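PDB 5VHV: alkylpurine DNA glycosylase AlkC, which probably excises alkylated purine bases from damaged DNA as a non-base-flipping DNA glycosylase, the first step of base excision repair. Local coordinates for residues T333-V345 against G349-A361. Residues are numbered along the deposited sequence; the frame is centred on the assembly and turned at random.
Sequences TRKHYPGRHVVHV and GERLGSAEFELRA. With nucleotides of chain C; nucleotides of chain D.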
loop_
_atom_site.group_PDB
_atom_site.type_symbol
_atom_site.label_atom_id
_atom_site.label_comp_id
_atom_site.label_asym_id
_atom_site.label_seq_id
_atom_site.Cartn_x
_atom_site.Cartn_y
_atom_site.Cartn_z
ATOM N N THR A 333 -5.160 -8.761 -12.978
ATOM C CA THR A 333 -4.484 -7.487 -13.147
ATOM C C THR A 333 -3.733 -7.359 -14.466
ATOM O O THR A 333 -3.162 -6.299 -14.711
ATOM C CB THR A 333 -3.505 -7.229 -11.986
ATOM O OG1 THR A 333 -3.069 -5.851 -12.014
ATOM C CG2 THR A 333 -2.294 -8.163 -12.054
ATOM N N ARG A 334 -3.716 -8.383 -15.319
ATOM C CA ARG A 334 -3.014 -8.261 -16.603
ATOM C C ARG A 334 -3.548 -9.292 -17.585
ATOM O O ARG A 334 -3.392 -10.499 -17.365
ATOM C CB ARG A 334 -1.500 -8.432 -16.422
ATOM C CG ARG A 334 -0.678 -8.082 -17.663
ATOM C CD ARG A 334 0.847 -8.135 -17.435
ATOM N NE ARG A 334 1.243 -7.322 -16.304
ATOM C CZ ARG A 334 1.670 -7.785 -15.125
ATOM N NH1 ARG A 334 1.835 -9.077 -14.913
ATOM N NH2 ARG A 334 1.945 -6.939 -14.141
ATOM N N LYS A 335 -4.154 -8.814 -18.673
ATOM C CA LYS A 335 -4.474 -9.640 -19.827
ATOM C C LYS A 335 -3.338 -9.545 -20.841
ATOM O O LYS A 335 -2.694 -8.499 -20.977
ATOM C CB LYS A 335 -5.789 -9.186 -20.467
ATOM C CG LYS A 335 -6.232 -10.020 -21.663
ATOM C CD LYS A 335 -7.684 -9.697 -22.050
ATOM C CE LYS A 335 -8.028 -10.154 -23.457
ATOM N NZ LYS A 335 -8.065 -11.631 -23.616
ATOM N N HIS A 336 -3.091 -10.648 -21.542
ATOM C CA HIS A 336 -1.995 -10.727 -22.495
ATOM C C HIS A 336 -2.528 -10.837 -23.916
ATOM O O HIS A 336 -3.658 -11.277 -24.163
ATOM C CB HIS A 336 -1.067 -11.910 -22.197
ATOM C CG HIS A 336 -0.471 -11.858 -20.825
ATOM N ND1 HIS A 336 -1.194 -12.180 -19.694
ATOM C CD2 HIS A 336 0.751 -11.469 -20.391
ATOM C CE1 HIS A 336 -0.439 -12.006 -18.624
ATOM N NE2 HIS A 336 0.751 -11.589 -19.016
ATOM N N TYR A 337 -1.672 -10.427 -24.850
ATOM C CA TYR A 337 -2.005 -10.363 -26.258
ATOM C C TYR A 337 -0.846 -10.939 -27.055
ATOM O O TYR A 337 0.317 -10.774 -26.662
ATOM C CB TYR A 337 -2.275 -8.920 -26.655
ATOM C CG TYR A 337 -3.424 -8.345 -25.857
ATOM C CD1 TYR A 337 -3.221 -7.818 -24.593
ATOM C CD2 TYR A 337 -4.715 -8.374 -26.361
ATOM C CE1 TYR A 337 -4.284 -7.299 -23.853
ATOM C CE2 TYR A 337 -5.777 -7.870 -25.639
ATOM C CZ TYR A 337 -5.553 -7.332 -24.379
ATOM O OH TYR A 337 -6.612 -6.823 -23.657
ATOM N N PRO A 338 -1.127 -11.623 -28.160
ATOM C CA PRO A 338 -0.069 -12.356 -28.859
ATOM C C PRO A 338 0.915 -11.433 -29.556
ATOM O O PRO A 338 0.574 -10.330 -29.978
ATOM C CB PRO A 338 -0.839 -13.197 -29.884
ATOM C CG PRO A 338 -2.109 -12.435 -30.110
ATOM C CD PRO A 338 -2.447 -11.839 -28.776
ATOM N N GLY A 339 2.154 -11.908 -29.669
ATOM C CA GLY A 339 3.180 -11.236 -30.433
ATOM C C GLY A 339 4.511 -11.230 -29.708
ATOM O O GLY A 339 4.718 -11.915 -28.699
ATOM N N ARG A 340 5.405 -10.407 -30.240
ATOM C CA ARG A 340 6.775 -10.306 -29.758
ATOM C C ARG A 340 6.817 -9.514 -28.463
ATOM O O ARG A 340 6.391 -8.353 -28.421
ATOM C CB ARG A 340 7.648 -9.650 -30.834
ATOM C CG ARG A 340 9.081 -9.295 -30.393
ATOM C CD ARG A 340 9.819 -8.517 -31.510
ATOM N NE ARG A 340 9.886 -9.324 -32.710
ATOM C CZ ARG A 340 9.716 -8.879 -33.946
ATOM N NH1 ARG A 340 9.471 -7.588 -34.198
ATOM N NH2 ARG A 340 9.784 -9.746 -34.943
ATOM N N HIS A 341 7.352 -10.139 -27.418
ATOM C CA HIS A 341 7.543 -9.519 -26.115
ATOM C C HIS A 341 9.038 -9.351 -25.890
ATOM O O HIS A 341 9.783 -10.339 -25.879
ATOM C CB HIS A 341 6.928 -10.374 -25.011
ATOM C CG HIS A 341 5.434 -10.281 -24.932
ATOM N ND1 HIS A 341 4.608 -10.733 -25.940
ATOM C CD2 HIS A 341 4.617 -9.793 -23.963
ATOM C CE1 HIS A 341 3.348 -10.515 -25.604
ATOM N NE2 HIS A 341 3.322 -9.946 -24.410
ATOM N N VAL A 342 9.477 -8.114 -25.710
ATOM C CA VAL A 342 10.893 -7.816 -25.513
ATOM C C VAL A 342 11.176 -7.696 -24.018
ATOM O O VAL A 342 10.410 -7.071 -23.278
ATOM C CB VAL A 342 11.297 -6.538 -26.267
ATOM C CG1 VAL A 342 12.794 -6.252 -26.062
ATOM C CG2 VAL A 342 10.978 -6.677 -27.762
ATOM N N VAL A 343 12.293 -8.287 -23.586
ATOM C CA VAL A 343 12.725 -8.335 -22.184
ATOM C C VAL A 343 14.058 -7.609 -22.099
ATOM O O VAL A 343 14.996 -7.958 -22.834
ATOM C CB VAL A 343 12.867 -9.781 -21.681
ATOM C CG1 VAL A 343 13.267 -9.815 -20.209
ATOM C CG2 VAL A 343 11.572 -10.530 -21.890
ATOM N N HIS A 344 14.136 -6.582 -21.244
ATOM C CA HIS A 344 15.354 -5.790 -21.073
ATOM C C HIS A 344 15.987 -6.061 -19.711
ATOM O O HIS A 344 15.283 -6.136 -18.702
ATOM C CB HIS A 344 15.078 -4.289 -21.174
ATOM C CG HIS A 344 14.316 -3.883 -22.398
ATOM N ND1 HIS A 344 14.930 -3.581 -23.592
ATOM C CD2 HIS A 344 12.989 -3.706 -22.600
ATOM C CE1 HIS A 344 14.013 -3.253 -24.484
ATOM N NE2 HIS A 344 12.827 -3.326 -23.907
ATOM N N VAL A 345 17.319 -6.191 -19.676
ATOM C CA VAL A 345 18.065 -6.364 -18.423
ATOM C C VAL A 345 18.574 -5.000 -17.980
ATOM O O VAL A 345 19.187 -4.269 -18.769
ATOM C CB VAL A 345 19.231 -7.358 -18.583
ATOM C CG1 VAL A 345 20.096 -7.395 -17.337
ATOM C CG2 VAL A 345 18.700 -8.760 -18.856
ATOM N N GLY A 349 20.240 0.989 -13.349
ATOM C CA GLY A 349 19.453 1.939 -14.101
ATOM C C GLY A 349 19.729 1.961 -15.584
ATOM O O GLY A 349 19.079 2.726 -16.305
ATOM N N GLU A 350 20.651 1.142 -16.059
ATOM C CA GLU A 350 21.075 1.140 -17.450
ATOM C C GLU A 350 20.633 -0.155 -18.115
ATOM O O GLU A 350 20.799 -1.232 -17.546
ATOM C CB GLU A 350 22.607 1.282 -17.537
ATOM C CG GLU A 350 23.197 1.203 -18.933
ATOM C CD GLU A 350 24.727 1.232 -18.933
ATOM O OE1 GLU A 350 25.338 1.126 -17.846
ATOM O OE2 GLU A 350 25.319 1.358 -20.025
ATOM N N ARG A 351 20.089 -0.054 -19.331
ATOM C CA ARG A 351 19.768 -1.251 -20.103
ATOM C C ARG A 351 21.047 -1.861 -20.652
ATOM O O ARG A 351 21.773 -1.207 -21.410
ATOM C CB ARG A 351 18.819 -0.895 -21.242
ATOM C CG ARG A 351 17.460 -0.411 -20.739
ATOM C CD ARG A 351 16.447 -0.222 -21.860
ATOM N NE ARG A 351 15.122 0.140 -21.356
ATOM C CZ ARG A 351 14.034 0.258 -22.114
ATOM N NH1 ARG A 351 14.098 0.046 -23.426
ATOM N NH2 ARG A 351 12.876 0.589 -21.557
ATOM N N LEU A 352 21.325 -3.109 -20.291
ATOM C CA LEU A 352 22.540 -3.780 -20.722
ATOM C C LEU A 352 22.326 -4.812 -21.817
ATOM O O LEU A 352 23.313 -5.282 -22.390
ATOM C CB LEU A 352 23.219 -4.468 -19.527
ATOM C CG LEU A 352 24.415 -3.751 -18.913
ATOM C CD1 LEU A 352 24.106 -2.334 -18.596
ATOM C CD2 LEU A 352 24.878 -4.485 -17.662
ATOM N N GLY A 353 21.094 -5.225 -22.081
ATOM C CA GLY A 353 20.834 -6.144 -23.172
ATOM C C GLY A 353 19.359 -6.456 -23.215
ATOM O O GLY A 353 18.597 -6.079 -22.319
ATOM N N SER A 354 18.959 -7.148 -24.282
ATOM C CA SER A 354 17.563 -7.529 -24.436
ATOM C C SER A 354 17.460 -8.887 -25.110
ATOM O O SER A 354 18.374 -9.342 -25.799
ATOM C CB SER A 354 16.791 -6.484 -25.253
ATOM O OG SER A 354 17.432 -6.271 -26.495
ATOM N N ALA A 355 16.309 -9.521 -24.908
ATOM C CA ALA A 355 15.970 -10.777 -25.559
ATOM C C ALA A 355 14.468 -10.772 -25.792
ATOM O O ALA A 355 13.766 -9.848 -25.389
ATOM C CB ALA A 355 16.415 -11.988 -24.734
ATOM N N GLU A 356 13.976 -11.788 -26.490
ATOM C CA GLU A 356 12.587 -11.770 -26.924
ATOM C C GLU A 356 11.947 -13.120 -26.652
ATOM O O GLU A 356 12.609 -14.155 -26.693
ATOM C CB GLU A 356 12.446 -11.476 -28.431
ATOM C CG GLU A 356 13.103 -10.204 -28.909
ATOM C CD GLU A 356 14.600 -10.342 -29.073
ATOM O OE1 GLU A 356 15.052 -11.303 -29.737
ATOM O OE2 GLU A 356 15.325 -9.486 -28.516
ATOM N N PHE A 357 10.646 -13.098 -26.422
ATOM C CA PHE A 357 9.840 -14.302 -26.562
ATOM C C PHE A 357 8.562 -13.955 -27.304
ATOM O O PHE A 357 8.056 -12.835 -27.217
ATOM C CB PHE A 357 9.526 -14.958 -25.211
ATOM C CG PHE A 357 8.615 -14.163 -24.304
ATOM C CD1 PHE A 357 9.122 -13.219 -23.421
ATOM C CD2 PHE A 357 7.245 -14.403 -24.289
ATOM C CE1 PHE A 357 8.283 -12.510 -22.573
ATOM C CE2 PHE A 357 6.416 -13.716 -23.445
ATOM C CZ PHE A 357 6.935 -12.768 -22.574
ATOM N N GLU A 358 8.046 -14.939 -28.037
ATOM C CA GLU A 358 6.803 -14.795 -28.773
ATOM C C GLU A 358 5.684 -15.470 -27.995
ATOM O O GLU A 358 5.812 -16.636 -27.610
ATOM C CB GLU A 358 6.919 -15.425 -30.156
ATOM C CG GLU A 358 5.687 -15.229 -31.024
ATOM C CD GLU A 358 5.662 -13.884 -31.754
ATOM O OE1 GLU A 358 6.692 -13.158 -31.787
ATOM O OE2 GLU A 358 4.592 -13.567 -32.309
ATOM N N LEU A 359 4.598 -14.746 -27.785
ATOM C CA LEU A 359 3.388 -15.298 -27.184
ATOM C C LEU A 359 2.426 -15.640 -28.317
ATOM O O LEU A 359 2.092 -14.774 -29.137
ATOM C CB LEU A 359 2.758 -14.310 -26.197
ATOM C CG LEU A 359 1.455 -14.724 -25.531
ATOM C CD1 LEU A 359 1.636 -16.032 -24.776
ATOM C CD2 LEU A 359 0.986 -13.621 -24.570
ATOM N N ARG A 360 2.024 -16.909 -28.394
ATOM C CA ARG A 360 1.254 -17.390 -29.539
ATOM C C ARG A 360 -0.195 -16.935 -29.438
ATOM O O ARG A 360 -0.724 -16.736 -28.342
ATOM C CB ARG A 360 1.288 -18.920 -29.630
ATOM C CG ARG A 360 2.518 -19.503 -30.296
ATOM C CD ARG A 360 2.254 -20.951 -30.726
ATOM N NE ARG A 360 3.485 -21.701 -30.947
ATOM C CZ ARG A 360 4.162 -22.342 -29.997
ATOM N NH1 ARG A 360 3.738 -22.339 -28.739
ATOM N NH2 ARG A 360 5.270 -22.995 -30.307
ATOM N N ALA A 361 -0.842 -16.783 -30.596
ATOM C CA ALA A 361 -2.267 -16.457 -30.631
ATOM C C ALA A 361 -3.111 -17.660 -30.216
ATOM O O ALA A 361 -2.737 -18.807 -30.468
ATOM C CB ALA A 361 -2.669 -15.987 -32.007
ATOM P P DT C 3 -5.596 -3.933 -22.238
ATOM O OP1 DT C 3 -4.721 -3.764 -23.423
ATOM O OP2 DT C 3 -5.930 -5.244 -21.670
ATOM O "O5'" DT C 3 -5.073 -3.075 -21.003
ATOM C "C5'" DT C 3 -4.616 -1.784 -21.243
ATOM C "C4'" DT C 3 -4.280 -1.073 -19.952
ATOM O "O4'" DT C 3 -5.472 -0.875 -19.171
ATOM C "C3'" DT C 3 -3.330 -1.824 -19.022
ATOM O "O3'" DT C 3 -2.014 -1.358 -19.214
ATOM C "C2'" DT C 3 -3.873 -1.531 -17.606
ATOM C "C1'" DT C 3 -5.054 -0.598 -17.865
ATOM N N1 DT C 3 -6.237 -0.763 -16.972
ATOM C C2 DT C 3 -6.551 0.248 -16.087
ATOM O O2 DT C 3 -5.862 1.241 -15.938
ATOM N N3 DT C 3 -7.687 0.036 -15.355
ATOM C C4 DT C 3 -8.535 -1.044 -15.427
ATOM O O4 DT C 3 -9.533 -1.136 -14.721
ATOM C C5 DT C 3 -8.162 -2.060 -16.394
ATOM C C7 DT C 3 -8.996 -3.284 -16.561
ATOM C C6 DT C 3 -7.048 -1.867 -17.116
ATOM P P DA D 4 2.270 -9.216 -10.861
ATOM O OP1 DA D 4 2.285 -9.795 -12.212
ATOM O OP2 DA D 4 2.138 -7.772 -10.584
ATOM O "O5'" DA D 4 1.147 -9.919 -9.994
ATOM C "C5'" DA D 4 1.059 -11.341 -10.011
ATOM C "C4'" DA D 4 -0.189 -11.818 -9.284
ATOM O "O4'" DA D 4 -0.032 -11.639 -7.851
ATOM C "C3'" DA D 4 -1.462 -11.102 -9.660
ATOM O "O3'" DA D 4 -2.531 -12.047 -9.704
ATOM C "C2'" DA D 4 -1.632 -10.052 -8.561
ATOM C "C1'" DA D 4 -1.057 -10.794 -7.344
ATOM N N9 DA D 4 -0.410 -9.959 -6.335
ATOM C C8 DA D 4 0.465 -8.949 -6.555
ATOM N N7 DA D 4 0.936 -8.417 -5.463
ATOM C C5 DA D 4 0.371 -9.173 -4.452
ATOM C C6 DA D 4 0.486 -9.094 -3.066
ATOM N N6 DA D 4 1.271 -8.196 -2.472
ATOM N N1 DA D 4 -0.205 -9.976 -2.323
ATOM C C2 DA D 4 -0.966 -10.888 -2.953
ATOM N N3 DA D 4 -1.169 -11.043 -4.268
ATOM C C4 DA D 4 -0.455 -10.131 -4.962
ATOM P P DC D 5 -3.970 -11.615 -10.218
ATOM O OP1 DC D 5 -4.612 -12.834 -10.717
ATOM O OP2 DC D 5 -4.019 -10.314 -10.895
ATOM O "O5'" DC D 5 -4.726 -11.158 -8.875
ATOM C "C5'" DC D 5 -4.951 -12.090 -7.841
ATOM C "C4'" DC D 5 -5.428 -11.359 -6.594
ATOM O "O4'" DC D 5 -4.345 -10.573 -6.067
ATOM C "C3'" DC D 5 -6.580 -10.356 -6.833
ATOM O "O3'" DC D 5 -7.741 -10.787 -6.186
ATOM C "C2'" DC D 5 -6.075 -9.029 -6.246
ATOM C "C1'" DC D 5 -4.928 -9.502 -5.359
ATOM N N1 DC D 5 -3.886 -8.513 -5.074
ATOM C C2 DC D 5 -3.484 -8.322 -3.739
ATOM O O2 DC D 5 -4.036 -9.010 -2.835
ATOM N N3 DC D 5 -2.524 -7.412 -3.472
ATOM C C4 DC D 5 -1.961 -6.721 -4.477
ATOM N N4 DC D 5 -1.006 -5.817 -4.177
ATOM C C5 DC D 5 -2.357 -6.911 -5.840
ATOM C C6 DC D 5 -3.311 -7.809 -6.089
HETATM O O HOH W 1 17.559 -3.120 -23.348
#
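R351 lays its guanidinium flat on the ring of H344, centres 4.0 Å apart and planes at 25°, with NH1 over the ring face. H344 NE2 is meanwhile hydrogen-bonded to D294 of the adjoining strand, so D294 helps fix the turn of the imidazole while the arginine lies over one face. At L352 and G353 two residues stand against V345: V345 N bonds to G353 O and L352 N to V345 O, each 2.9 Å, consistent with a beta bulge. A regular antiparallel pattern follows, the amides and carbonyls of A355 pairing with V343 and those of F357 with H341. F357 offers the instructive side chain: its CG sits between backbone N and carbonyl carbon (chi1 67°), which swings the ring over H341 so that CB of H341 lies 3.6 Å from its centroid, a CH-pi contact, while V343 CG2 meets the ring edge. L359 N then bonds to G339 O at 3.0 Å; from the opposite side of that carbonyl plane H341 ND1 adds a second bond, also 3.0 Å. With the imidazole of H341 gone, as in an alanine here, G339 O is likely to lose this second donor, and L359 CB and F357 CZ the ring atoms packed beside them. Beyond it, L359 CD2 packs on H336 CB, and A361 on P338. The arrangement is an antiparallel beta hairpin in the C-terminal immunoglobulin-like domain of AlkC, whose leading loop reaches DNA phosphates on both strands through T333, R334 and Y337.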